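Local atomic coordinates of oligopeptide-binding protein oppA (Lactococcus lactis subsp. cremoris, PDB entry 3FTO), a protein that serves as the peptide-binding component of the OppABCDF ABC transporter, which takes up oligopeptides and is essential for those larger than three residues and for growth in milk. Residues Thr75-Lys80 and Ile364-Thr369; Ser95-Ile100 and Lys172-Glu177; Gln298-Ser303 and Leu475-Ser480; Phe496-Ile501 and Asn531-Val536. One frame throughout, in Å; residues are numbered along the deposited sequence.

From the N terminus, the loop 75-80 opens the longest excursion, which contact 1 closes when the chain returns at 364-369. Contact 2 is nested inside it and joins strands 97-102 and 170-174 of a separate four-stranded antiparallel sheet, its centre about 23 Å from that of contact 1. Contact 3 crosses contact 1: it starts within the excursion, on strand 292-307, and closes later, just after strand 468-474. The two crossing contacts touch, F79 CZ lying 3.3 Å from M300 CE. Contact 4 follows in series and links the start of helix 499-508 to the end of helix 516-533, about 20 Å between centres from contact 3.

Contact 1: residues Thr75-Lys80 and Ile364-Thr369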
loop_
_atom_site.group_PDB
_atom_site.type_symbol
_atom_site.label_atom_id
_atom_site.label_comp_id
_atom_site.label_asym_id
_atom_site.label_seq_id
_atom_site.Cartn_x
_atom_site.Cartn_y
_atom_site.Cartn_z
ATOM N N THR A 75 4.192 -6.490 -14.188
ATOM C CA THR A 75 4.846 -7.237 -13.146
ATOM C C THR A 75 4.355 -8.663 -13.117
ATOM O O THR A 75 3.338 -8.999 -13.662
ATOM C CB THR A 75 4.658 -6.635 -11.725
ATOM O OG1 THR A 75 3.289 -6.644 -11.362
ATOM C CG2 THR A 75 5.200 -5.255 -11.634
ATOM N N ASP A 76 5.116 -9.473 -12.412
ATOM C CA ASP A 76 4.710 -10.769 -11.949
ATOM C C ASP A 76 3.850 -10.684 -10.678
ATOM O O ASP A 76 3.577 -9.627 -10.188
ATOM C CB ASP A 76 5.905 -11.714 -11.806
ATOM C CG ASP A 76 6.872 -11.320 -10.704
ATOM O OD1 ASP A 76 6.537 -10.537 -9.845
ATOM O OD2 ASP A 76 7.976 -11.837 -10.694
ATOM N N SER A 77 3.404 -11.812 -10.171
ATOM C CA SER A 77 2.500 -11.839 -9.035
ATOM C C SER A 77 3.179 -11.271 -7.801
ATOM O O SER A 77 2.549 -10.825 -6.892
ATOM C CB SER A 77 1.949 -13.240 -8.791
ATOM O OG SER A 77 2.956 -14.173 -8.509
ATOM N N GLY A 78 4.491 -11.275 -7.823
ATOM C CA GLY A 78 5.281 -10.752 -6.751
ATOM C C GLY A 78 5.653 -9.295 -6.899
ATOM O O GLY A 78 6.419 -8.791 -6.127
ATOM N N PHE A 79 5.127 -8.645 -7.923
ATOM C CA PHE A 79 5.337 -7.229 -8.173
ATOM C C PHE A 79 6.674 -6.930 -8.723
ATOM O O PHE A 79 7.071 -5.811 -8.743
ATOM C CB PHE A 79 5.118 -6.365 -6.932
ATOM C CG PHE A 79 3.836 -6.612 -6.266
ATOM C CD1 PHE A 79 2.657 -6.388 -6.924
ATOM C CD2 PHE A 79 3.793 -7.103 -5.002
ATOM C CE1 PHE A 79 1.468 -6.648 -6.325
ATOM C CE2 PHE A 79 2.616 -7.364 -4.417
ATOM C CZ PHE A 79 1.448 -7.132 -5.076
ATOM N N LYS A 80 7.371 -7.943 -9.169
ATOM C CA LYS A 80 8.631 -7.741 -9.835
ATOM C C LYS A 80 8.377 -7.451 -11.302
ATOM O O LYS A 80 7.557 -8.093 -11.887
ATOM C CB LYS A 80 9.513 -8.953 -9.653
ATOM C CG LYS A 80 10.759 -8.933 -10.425
ATOM C CD LYS A 80 11.608 -10.082 -10.037
ATOM C CE LYS A 80 12.660 -10.382 -11.037
ATOM N NZ LYS A 80 13.976 -9.865 -10.626
ATOM N N ILE A 364 1.969 -12.366 0.372
ATOM C CA ILE A 364 1.784 -12.033 -1.018
ATOM C C ILE A 364 3.053 -11.452 -1.598
ATOM O O ILE A 364 3.233 -11.484 -2.781
ATOM C CB ILE A 364 0.622 -11.061 -1.250
ATOM C CG1 ILE A 364 0.776 -9.841 -0.358
ATOM C CG2 ILE A 364 -0.704 -11.761 -1.088
ATOM C CD1 ILE A 364 -0.045 -8.730 -0.752
ATOM N N PHE A 365 3.925 -10.930 -0.742
ATOM C CA PHE A 365 5.272 -10.588 -1.119
ATOM C C PHE A 365 6.098 -11.862 -1.030
ATOM O O PHE A 365 6.821 -12.058 -0.090
ATOM C CB PHE A 365 5.847 -9.543 -0.183
ATOM C CG PHE A 365 5.189 -8.214 -0.267
ATOM C CD1 PHE A 365 5.604 -7.281 -1.170
ATOM C CD2 PHE A 365 4.178 -7.881 0.581
ATOM C CE1 PHE A 365 4.999 -6.067 -1.244
ATOM C CE2 PHE A 365 3.594 -6.677 0.509
ATOM C CZ PHE A 365 4.013 -5.765 -0.407
ATOM N N LYS A 366 5.986 -12.708 -2.045
ATOM C CA LYS A 366 6.459 -14.077 -2.033
ATOM C C LYS A 366 7.952 -14.166 -1.822
ATOM O O LYS A 366 8.449 -15.061 -1.190
ATOM C CB LYS A 366 6.127 -14.741 -3.362
ATOM C CG LYS A 366 4.666 -14.977 -3.629
ATOM C CD LYS A 366 4.323 -14.961 -5.108
ATOM C CE LYS A 366 3.850 -16.306 -5.572
ATOM N NZ LYS A 366 2.400 -16.481 -5.395
ATOM N N GLN A 367 8.648 -13.210 -2.388
ATOM C CA GLN A 367 10.071 -13.167 -2.368
ATOM C C GLN A 367 10.676 -12.375 -1.205
ATOM O O GLN A 367 11.865 -12.247 -1.125
ATOM C CB GLN A 367 10.573 -12.644 -3.715
ATOM C CG GLN A 367 11.214 -13.703 -4.634
ATOM C CD GLN A 367 10.402 -14.979 -4.782
ATOM O OE1 GLN A 367 10.672 -15.977 -4.143
ATOM N NE2 GLN A 367 9.404 -14.939 -5.627
ATOM N N PHE A 368 9.847 -11.831 -0.324
ATOM C CA PHE A 368 10.324 -11.120 0.849
ATOM C C PHE A 368 9.879 -11.673 2.208
ATOM O O PHE A 368 10.048 -11.038 3.210
ATOM C CB PHE A 368 10.019 -9.625 0.759
ATOM C CG PHE A 368 10.288 -9.027 -0.582
ATOM C CD1 PHE A 368 11.550 -8.754 -0.982
ATOM C CD2 PHE A 368 9.269 -8.760 -1.450
ATOM C CE1 PHE A 368 11.798 -8.224 -2.199
ATOM C CE2 PHE A 368 9.519 -8.234 -2.675
ATOM C CZ PHE A 368 10.787 -7.959 -3.046
ATOM N N THR A 369 9.268 -12.835 2.235
ATOM C CA THR A 369 8.793 -13.389 3.473
ATOM C C THR A 369 8.619 -14.887 3.394
ATOM O O THR A 369 8.806 -15.465 2.370
ATOM C CB THR A 369 7.535 -12.674 4.027
ATOM O OG1 THR A 369 7.295 -13.107 5.370
ATOM C CG2 THR A 369 6.332 -12.939 3.165
HETATM O O HOH W 1 1.458 -12.543 -4.727
HETATM O O HOH W 2 7.843 -11.069 -4.338
#
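F79 and F365 meet obliquely, with CE2 of F79 over one face of the F365 ring. CD2 of F79 approaches CE1 of F365 to 4.1 Å, the centroids are 5.7 Å apart and the planes are inclined at 56°. F79 has CG beside its backbone N (chi1 -52°), which swings the ring back over its own turn: S77 O sits 4.1 Å above the plane of the F79 ring, over its centre. That turn is a type I beta turn from D76 to F79, and D76 OD1 secures it by accepting from K80 N and, weakly, from G78 N. A second type I turn, F365 to F368, faces it. At the outer side S77 OG lies 3.7 Å from CE of K366, whose chain, bent at chi3 and chi4, lies against the serine hydroxyl with CD and CE. No direct hydrogen bond joins the two segments; two waters do. Water 1 donates to S77 O at 3.0 Å and to I364 O at 2.8 Å, while water 2 donates to G78 O and accepts from Q367 N at 3.0 Å. Two loops are thus joined, one between strands 74-75 and 81-82, the other between strand 354-356 and helix 381-389. Y559 meets the F79 ring edge-to-face, Q184 binds G78 O, F523 and Q527 of helix 516-533 hold F368, and M300 of strand 292-307 touches both F79 and I364.

Contact 2: residues Ser95-Ile100 and Lys172-Glu177; sequences SKTATI and KVQFKE
A98 and V173 form the hydrogen-bonded pair at the heart of this antiparallel ladder, A98 N to V173 O and V173 N to A98 O both measuring 2.9 Å. T97 with Q174 and T99 with K172 are the non-hydrogen-bonded pairs beside it. The ladder runs on beyond the strand ends, where F175 N donates to K96 O at 3.1 Å, nearly straight at 171°. K96 runs its extended chain along the 175-177 backbone, so that NZ donates to K176 O at 2.9 Å; the carboxylate of E177 lies near but too far for a salt bridge. S95 O is gripped twice: NE2 of Q174 donates at 3.0 Å, bent to 142°, and T97 OG1 reaches the same oxygen from above the carbonyl plane. The chain of Q174, bent at chi2, brings its amide back to this carbonyl. On the face carrying T97 and T99, CG2 of T97 packs 3.6 Å from CD of K172, which crosses it at about a right angle. The other face is apolar: A98 CB comes to the edge of the F175 ring, 3.5 Å from CE2, and CD1 of I100 lies 4.1 Å from CG2 of V173. K96 and T97 face D92 as a G1 beta bulge, and D92 also binds S95 OG. In the four-stranded antiparallel sheet, strand 97-102 lies between 87-92 and 170-174, with 160-161 at the far edge, while N142 and I143 of a loop lie against F175.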
loop_
_atom_site.group_PDB
_atom_site.type_symbol
_atom_site.label_atom_id
_atom_site.label_comp_id
_atom_site.label_asym_id
_atom_site.label_seq_id
_atom_site.Cartn_x
_atom_site.Cartn_y
_atom_site.Cartn_z
ATOM N N SER A 95 26.908 0.823 -15.141
ATOM C CA SER A 95 26.746 2.187 -15.601
ATOM C C SER A 95 25.813 2.991 -14.734
ATOM O O SER A 95 25.647 4.144 -14.965
ATOM C CB SER A 95 26.289 2.234 -17.047
ATOM O OG SER A 95 25.151 1.466 -17.243
ATOM N N LYS A 96 25.246 2.360 -13.717
ATOM C CA LYS A 96 24.329 2.986 -12.777
ATOM C C LYS A 96 23.108 3.574 -13.436
ATOM O O LYS A 96 22.673 4.635 -13.090
ATOM C CB LYS A 96 25.029 4.063 -11.979
ATOM C CG LYS A 96 25.975 3.563 -10.944
ATOM C CD LYS A 96 26.642 4.721 -10.273
ATOM C CE LYS A 96 27.302 4.289 -9.020
ATOM N NZ LYS A 96 28.037 5.390 -8.385
ATOM N N THR A 97 22.565 2.828 -14.372
ATOM C CA THR A 97 21.558 3.286 -15.272
ATOM C C THR A 97 20.329 2.406 -15.330
ATOM O O THR A 97 20.394 1.210 -15.202
ATOM C CB THR A 97 22.116 3.410 -16.676
ATOM O OG1 THR A 97 23.046 4.476 -16.716
ATOM C CG2 THR A 97 21.041 3.737 -17.605
ATOM N N ALA A 98 19.200 3.047 -15.561
ATOM C CA ALA A 98 17.975 2.357 -15.864
ATOM C C ALA A 98 17.584 2.713 -17.273
ATOM O O ALA A 98 17.539 3.868 -17.638
ATOM C CB ALA A 98 16.915 2.748 -14.923
ATOM N N THR A 99 17.317 1.703 -18.067
ATOM C CA THR A 99 16.891 1.944 -19.426
ATOM C C THR A 99 15.425 1.600 -19.671
ATOM O O THR A 99 15.002 0.482 -19.504
ATOM C CB THR A 99 17.789 1.209 -20.408
ATOM O OG1 THR A 99 19.145 1.545 -20.149
ATOM C CG2 THR A 99 17.477 1.614 -21.758
ATOM N N ILE A 100 14.663 2.599 -20.071
ATOM C CA ILE A 100 13.270 2.407 -20.346
ATOM C C ILE A 100 13.077 2.360 -21.852
ATOM O O ILE A 100 13.478 3.254 -22.555
ATOM C CB ILE A 100 12.403 3.521 -19.718
ATOM C CG1 ILE A 100 12.493 3.539 -18.194
ATOM C CG2 ILE A 100 10.973 3.337 -20.080
ATOM C CD1 ILE A 100 13.831 3.858 -17.634
ATOM N N LYS A 172 17.198 7.001 -21.040
ATOM C CA LYS A 172 18.206 6.560 -20.095
ATOM C C LYS A 172 18.148 7.378 -18.833
ATOM O O LYS A 172 18.100 8.586 -18.871
ATOM C CB LYS A 172 19.605 6.637 -20.676
ATOM C CG LYS A 172 19.920 5.596 -21.643
ATOM C CD LYS A 172 20.022 4.291 -20.993
ATOM C CE LYS A 172 20.591 3.295 -21.964
ATOM N NZ LYS A 172 21.861 3.774 -22.508
ATOM N N VAL A 173 18.168 6.691 -17.711
ATOM C CA VAL A 173 18.123 7.342 -16.425
ATOM C C VAL A 173 19.330 7.057 -15.572
ATOM O O VAL A 173 19.584 5.943 -15.188
ATOM C CB VAL A 173 16.877 6.954 -15.658
ATOM C CG1 VAL A 173 16.844 7.652 -14.348
ATOM C CG2 VAL A 173 15.656 7.286 -16.453
ATOM N N GLN A 174 20.058 8.100 -15.251
ATOM C CA GLN A 174 21.278 7.956 -14.494
ATOM C C GLN A 174 21.139 8.292 -13.027
ATOM O O GLN A 174 20.731 9.346 -12.678
ATOM C CB GLN A 174 22.347 8.829 -15.108
ATOM C CG GLN A 174 23.651 8.764 -14.430
ATOM C CD GLN A 174 24.494 7.663 -14.947
ATOM O OE1 GLN A 174 24.582 7.445 -16.143
ATOM N NE2 GLN A 174 25.125 6.960 -14.060
ATOM N N PHE A 175 21.504 7.339 -12.190
ATOM C CA PHE A 175 21.425 7.433 -10.749
ATOM C C PHE A 175 22.792 7.643 -10.099
ATOM O O PHE A 175 23.803 7.264 -10.640
ATOM C CB PHE A 175 20.825 6.158 -10.144
ATOM C CG PHE A 175 19.510 5.767 -10.712
ATOM C CD1 PHE A 175 18.356 6.400 -10.327
ATOM C CD2 PHE A 175 19.422 4.751 -11.626
ATOM C CE1 PHE A 175 17.172 6.023 -10.834
ATOM C CE2 PHE A 175 18.234 4.387 -12.134
ATOM C CZ PHE A 175 17.109 5.020 -11.744
ATOM N N LYS A 176 22.808 8.280 -8.943
ATOM C CA LYS A 176 24.003 8.306 -8.121
ATOM C C LYS A 176 24.380 6.944 -7.529
ATOM O O LYS A 176 25.535 6.594 -7.495
ATOM C CB LYS A 176 23.889 9.334 -7.030
ATOM C CG LYS A 176 23.845 10.742 -7.475
ATOM C CD LYS A 176 23.260 11.576 -6.369
ATOM C CE LYS A 176 22.641 12.815 -6.879
ATOM N NZ LYS A 176 23.634 13.878 -6.935
ATOM N N GLU A 177 23.386 6.208 -7.053
ATOM C CA GLU A 177 23.564 4.901 -6.464
ATOM C C GLU A 177 22.477 3.910 -6.881
ATOM O O GLU A 177 21.331 4.241 -6.923
ATOM C CB GLU A 177 23.594 4.993 -4.916
ATOM C CG GLU A 177 24.619 5.958 -4.305
ATOM C CD GLU A 177 26.075 5.499 -4.444
ATOM O OE1 GLU A 177 26.302 4.291 -4.428
ATOM O OE2 GLU A 177 26.981 6.333 -4.575
#

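Contact 3: residues Gln298-Ser303 and Leu475-Ser480; sequences QAMYIS and LASEPS
The peptide carbonyl of M300, a selenomethionine, is the flat group that L475 meets: L475 N donates to M300 O at 2.6 Å, tilted 29° from the carbonyl plane, with an N-H...O angle of 160°. In what is probably a periplasmic-binding-protein-type fold, M300 is the centre of an inverse gamma turn, a kink in the long strand 292-307. The bond prolongs the antiparallel pairing of that strand with strand 468-474, in which I302 bonds to W473 through the backbone. The L475 peptide is met in turn at its oxygen edge: CB and SE of M300 both come close to its plane, not over a face, CB 3.1 Å from L475 O. CG lies beside the backbone N (chi1 -61°) and the chain runs on extended, which carries SE past L475 O toward S477; the bend at chi3 turns only CE aside. Beside the bond, I302 and L475 cross at a slant, CG2 of I302 4.1 Å from CD1 of L475. Y559 also touches M300, and strand 536-553 lies along the other side of the strand, M542 bonding with A299 through the backbone. Farther along the loop toward helix 482-485, E478 forms a salt bridge with R519, and S480 OG caps Q482 N. Across the contact the selenium comes to rest 4.0 Å from OG of S477.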
loop_
_atom_site.group_PDB
_atom_site.type_symbol
_atom_site.label_atom_id
_atom_site.label_comp_id
_atom_site.label_asym_id
_atom_site.label_seq_id
_atom_site.Cartn_x
_atom_site.Cartn_y
_atom_site.Cartn_z
ATOM N N GLN A 298 -5.407 -10.979 -0.491
ATOM C CA GLN A 298 -4.638 -10.390 0.589
ATOM C C GLN A 298 -4.002 -9.062 0.225
ATOM O O GLN A 298 -3.290 -8.951 -0.744
ATOM C CB GLN A 298 -3.567 -11.349 1.100
ATOM C CG GLN A 298 -2.944 -10.913 2.412
ATOM C CD GLN A 298 -1.919 -11.872 2.925
ATOM O OE1 GLN A 298 -0.865 -12.004 2.350
ATOM N NE2 GLN A 298 -2.227 -12.548 4.003
ATOM N N ALA A 299 -4.261 -8.072 1.066
ATOM C CA ALA A 299 -3.797 -6.713 0.903
ATOM C C ALA A 299 -2.310 -6.474 1.147
ATOM O O ALA A 299 -1.674 -7.202 1.861
ATOM C CB ALA A 299 -4.590 -5.828 1.786
HETATM N N MSE A 300 -1.785 -5.407 0.578
HETATM C CA MSE A 300 -0.426 -4.999 0.846
HETATM C C MSE A 300 -0.435 -4.211 2.144
HETATM O O MSE A 300 -0.154 -3.051 2.163
HETATM C CB MSE A 300 0.078 -4.137 -0.300
HETATM C CG MSE A 300 0.100 -4.832 -1.655
HETATM SE SE MSE A 300 0.760 -3.808 -3.112
HETATM C CE MSE A 300 -0.328 -4.450 -4.482
ATOM N N TYR A 301 -0.812 -4.880 3.221
ATOM C CA TYR A 301 -1.148 -4.253 4.466
ATOM C C TYR A 301 -0.627 -4.987 5.695
ATOM O O TYR A 301 -0.715 -6.190 5.809
ATOM C CB TYR A 301 -2.660 -4.125 4.528
ATOM C CG TYR A 301 -3.246 -3.754 5.854
ATOM C CD1 TYR A 301 -3.648 -2.462 6.115
ATOM C CD2 TYR A 301 -3.416 -4.700 6.844
ATOM C CE1 TYR A 301 -4.185 -2.133 7.318
ATOM C CE2 TYR A 301 -3.936 -4.377 8.031
ATOM C CZ TYR A 301 -4.321 -3.097 8.270
ATOM O OH TYR A 301 -4.888 -2.776 9.456
ATOM N N ILE A 302 -0.095 -4.225 6.622
ATOM C CA ILE A 302 0.274 -4.726 7.925
ATOM C C ILE A 302 -0.309 -3.878 9.040
ATOM O O ILE A 302 -0.313 -2.679 8.977
ATOM C CB ILE A 302 1.799 -4.860 8.073
ATOM C CG1 ILE A 302 2.162 -5.514 9.399
ATOM C CG2 ILE A 302 2.474 -3.540 7.921
ATOM C CD1 ILE A 302 1.680 -6.914 9.554
ATOM N N SER A 303 -0.786 -4.527 10.078
ATOM C CA SER A 303 -1.182 -3.858 11.293
ATOM C C SER A 303 -0.315 -4.384 12.433
ATOM O O SER A 303 0.035 -5.528 12.440
ATOM C CB SER A 303 -2.659 -4.069 11.560
ATOM O OG SER A 303 -2.867 -5.111 12.446
ATOM N N LEU A 475 1.588 -1.159 2.476
ATOM C CA LEU A 475 2.899 -1.409 1.927
ATOM C C LEU A 475 2.912 -1.303 0.415
ATOM O O LEU A 475 2.043 -1.787 -0.263
ATOM C CB LEU A 475 3.402 -2.780 2.362
ATOM C CG LEU A 475 3.688 -2.963 3.846
ATOM C CD1 LEU A 475 4.036 -4.373 4.173
ATOM C CD2 LEU A 475 4.757 -2.035 4.340
ATOM N N ALA A 476 3.936 -0.647 -0.085
ATOM C CA ALA A 476 4.156 -0.465 -1.495
ATOM C C ALA A 476 4.623 -1.745 -2.128
ATOM O O ALA A 476 4.963 -2.679 -1.463
ATOM C CB ALA A 476 5.156 0.633 -1.748
ATOM N N SER A 477 4.632 -1.743 -3.440
ATOM C CA SER A 477 4.999 -2.898 -4.210
ATOM C C SER A 477 6.438 -3.276 -3.915
ATOM O O SER A 477 6.757 -4.425 -3.893
ATOM C CB SER A 477 4.742 -2.673 -5.690
ATOM O OG SER A 477 3.400 -2.840 -5.988
ATOM N N GLU A 478 7.278 -2.280 -3.668
ATOM C CA GLU A 478 8.535 -2.477 -2.987
ATOM C C GLU A 478 8.317 -2.167 -1.497
ATOM O O GLU A 478 8.157 -1.034 -1.102
ATOM C CB GLU A 478 9.613 -1.618 -3.631
ATOM C CG GLU A 478 10.842 -1.317 -2.818
ATOM C CD GLU A 478 11.717 -2.520 -2.496
ATOM O OE1 GLU A 478 11.395 -3.642 -2.870
ATOM O OE2 GLU A 478 12.746 -2.320 -1.862
ATOM N N PRO A 479 8.282 -3.210 -0.688
ATOM C CA PRO A 479 7.840 -3.100 0.696
ATOM C C PRO A 479 8.931 -2.653 1.639
ATOM O O PRO A 479 9.231 -3.335 2.582
ATOM C CB PRO A 479 7.413 -4.523 1.023
ATOM C CG PRO A 479 8.173 -5.342 0.129
ATOM C CD PRO A 479 8.593 -4.587 -1.046
ATOM N N SER A 480 9.485 -1.482 1.364
ATOM C CA SER A 480 10.599 -0.910 2.092
ATOM C C SER A 480 10.245 -0.604 3.514
ATOM O O SER A 480 9.214 -0.081 3.792
ATOM C CB SER A 480 11.113 0.333 1.377
ATOM O OG SER A 480 11.926 1.121 2.192
#

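Contact 4: residues Phe496-Ile501 and Asn531-Val536; sequences FNDSEI and NKKAYV
D498 OD1 is held by two partners at once: OH of Y535 donates at 2.5 Å to its anti lone pair, and NZ of K533 forms a salt bridge at 3.0 Å, arriving on the syn side. OD1 lies in the plane of the Y535 ring, at its edge, while the carboxylate is turned 58° from that ring. Both faces of the tyrosine are occupied, by K533 CB 3.6 Å above one and F496 CB 3.7 Å above the other, both toward the rim. The F496 and Y535 rings are nearly parallel, at 14°, but displaced, with little overlap, CD1 of F496 lying 3.4 Å from CD2 of Y535. E500 OE1 extends the charge network, pairing with K533 NZ at 3.6 Å and with K532 NZ over a long distance, and I501 CG1 slides along K533 CD. CG of D498 is anti to the backbone N (chi1 -174°), which lets one carboxylate reach both its own helix start and Y535. Behind it, I501 N, at 3.1 Å, and, weakly, E500 N hold OD2, D498 being the N-cap of helix 499-508. A534, with positive phi, follows helix 516-533, and R333 and Q334 of helix 330-339 bind the last carbonyls of that helix. OD2 thus serves its own helix start and OD1 the end of the other helix; lysine, tyrosine and helix N terminus together would probably favour the ionised form of D498.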
loop_
_atom_site.group_PDB
_atom_site.type_symbol
_atom_site.label_atom_id
_atom_site.label_comp_id
_atom_site.label_asym_id
_atom_site.label_seq_id
_atom_site.Cartn_x
_atom_site.Cartn_y
_atom_site.Cartn_z
ATOM N N PHE A 496 12.636 3.061 18.570
ATOM C CA PHE A 496 13.699 2.111 18.797
ATOM C C PHE A 496 14.959 2.349 17.939
ATOM O O PHE A 496 14.884 2.847 16.849
ATOM C CB PHE A 496 13.179 0.674 18.698
ATOM C CG PHE A 496 13.028 0.158 17.290
ATOM C CD1 PHE A 496 14.076 -0.438 16.644
ATOM C CD2 PHE A 496 11.825 0.243 16.630
ATOM C CE1 PHE A 496 13.921 -0.928 15.386
ATOM C CE2 PHE A 496 11.685 -0.238 15.366
ATOM C CZ PHE A 496 12.726 -0.822 14.751
ATOM N N ASN A 497 16.112 1.987 18.466
ATOM C CA ASN A 497 17.368 2.064 17.746
ATOM C C ASN A 497 18.268 0.866 18.075
ATOM O O ASN A 497 18.825 0.756 19.141
ATOM C CB ASN A 497 18.038 3.399 18.059
ATOM C CG ASN A 497 19.183 3.715 17.150
ATOM O OD1 ASN A 497 19.963 2.866 16.811
ATOM N ND2 ASN A 497 19.312 4.950 16.796
ATOM N N ASP A 498 18.363 -0.054 17.151
ATOM C CA ASP A 498 19.069 -1.283 17.374
ATOM C C ASP A 498 20.136 -1.439 16.318
ATOM O O ASP A 498 19.885 -1.266 15.169
ATOM C CB ASP A 498 18.072 -2.430 17.357
ATOM C CG ASP A 498 18.673 -3.733 17.729
ATOM O OD1 ASP A 498 18.260 -4.314 18.701
ATOM O OD2 ASP A 498 19.532 -4.199 17.030
ATOM N N SER A 499 21.341 -1.756 16.734
ATOM C CA SER A 499 22.418 -1.985 15.793
ATOM C C SER A 499 22.199 -3.171 14.856
ATOM O O SER A 499 22.525 -3.083 13.712
ATOM C CB SER A 499 23.748 -2.139 16.521
ATOM O OG SER A 499 24.231 -0.910 16.946
ATOM N N GLU A 500 21.696 -4.278 15.382
ATOM C CA GLU A 500 21.409 -5.450 14.582
ATOM C C GLU A 500 20.312 -5.182 13.564
ATOM O O GLU A 500 20.418 -5.562 12.439
ATOM C CB GLU A 500 21.090 -6.678 15.449
ATOM C CG GLU A 500 20.709 -7.925 14.637
ATOM C CD GLU A 500 20.614 -9.218 15.439
ATOM O OE1 GLU A 500 20.104 -9.199 16.535
ATOM O OE2 GLU A 500 21.033 -10.273 14.965
ATOM N N ILE A 501 19.265 -4.498 13.982
ATOM C CA ILE A 501 18.186 -4.124 13.082
ATOM C C ILE A 501 18.644 -3.165 11.983
ATOM O O ILE A 501 18.225 -3.274 10.870
ATOM C CB ILE A 501 16.936 -3.613 13.836
ATOM C CG1 ILE A 501 16.297 -4.733 14.646
ATOM C CG2 ILE A 501 15.944 -3.031 12.901
ATOM C CD1 ILE A 501 15.914 -5.957 13.876
ATOM N N ASN A 531 10.853 -9.763 15.391
ATOM C CA ASN A 531 10.000 -10.525 16.268
ATOM C C ASN A 531 10.640 -10.894 17.578
ATOM O O ASN A 531 10.014 -10.794 18.590
ATOM C CB ASN A 531 9.460 -11.764 15.579
ATOM C CG ASN A 531 8.332 -11.459 14.672
ATOM O OD1 ASN A 531 7.860 -10.358 14.642
ATOM N ND2 ASN A 531 7.917 -12.414 13.906
ATOM N N LYS A 532 11.885 -11.335 17.537
ATOM C CA LYS A 532 12.601 -11.673 18.728
ATOM C C LYS A 532 12.858 -10.488 19.658
ATOM O O LYS A 532 12.648 -10.578 20.838
ATOM C CB LYS A 532 13.894 -12.390 18.380
ATOM C CG LYS A 532 14.901 -12.401 19.469
ATOM C CD LYS A 532 16.255 -12.794 18.977
ATOM C CE LYS A 532 16.717 -11.884 17.891
ATOM N NZ LYS A 532 18.155 -11.994 17.702
ATOM N N LYS A 533 13.301 -9.385 19.094
ATOM C CA LYS A 533 13.428 -8.141 19.809
ATOM C C LYS A 533 12.113 -7.584 20.277
ATOM O O LYS A 533 12.009 -7.089 21.346
ATOM C CB LYS A 533 14.187 -7.126 18.987
ATOM C CG LYS A 533 15.629 -7.440 18.964
ATOM C CD LYS A 533 16.331 -6.887 17.799
ATOM C CE LYS A 533 17.768 -7.382 17.748
ATOM N NZ LYS A 533 18.449 -7.285 19.030
ATOM N N ALA A 534 11.102 -7.691 19.451
ATOM C CA ALA A 534 9.787 -7.247 19.789
ATOM C C ALA A 534 9.685 -5.773 20.195
ATOM O O ALA A 534 8.968 -5.438 21.091
ATOM C CB ALA A 534 9.186 -8.146 20.823
ATOM N N TYR A 535 10.401 -4.903 19.517
ATOM C CA TYR A 535 10.176 -3.475 19.673
ATOM C C TYR A 535 8.776 -3.125 19.184
ATOM O O TYR A 535 8.145 -2.241 19.696
ATOM C CB TYR A 535 11.229 -2.628 18.971
ATOM C CG TYR A 535 12.640 -2.939 19.355
ATOM C CD1 TYR A 535 13.064 -2.830 20.649
ATOM C CD2 TYR A 535 13.559 -3.306 18.410
ATOM C CE1 TYR A 535 14.323 -3.099 20.983
ATOM C CE2 TYR A 535 14.822 -3.575 18.743
ATOM C CZ TYR A 535 15.201 -3.465 20.028
ATOM O OH TYR A 535 16.467 -3.743 20.347
ATOM N N VAL A 536 8.342 -3.835 18.159
ATOM C CA VAL A 536 6.998 -3.837 17.641
ATOM C C VAL A 536 6.573 -5.294 17.429
ATOM O O VAL A 536 7.399 -6.135 17.230
ATOM C CB VAL A 536 6.860 -3.036 16.318
ATOM C CG1 VAL A 536 7.323 -1.662 16.466
ATOM C CG2 VAL A 536 7.556 -3.704 15.193
HETATM O O HOH W 3 17.659 -1.300 21.679
#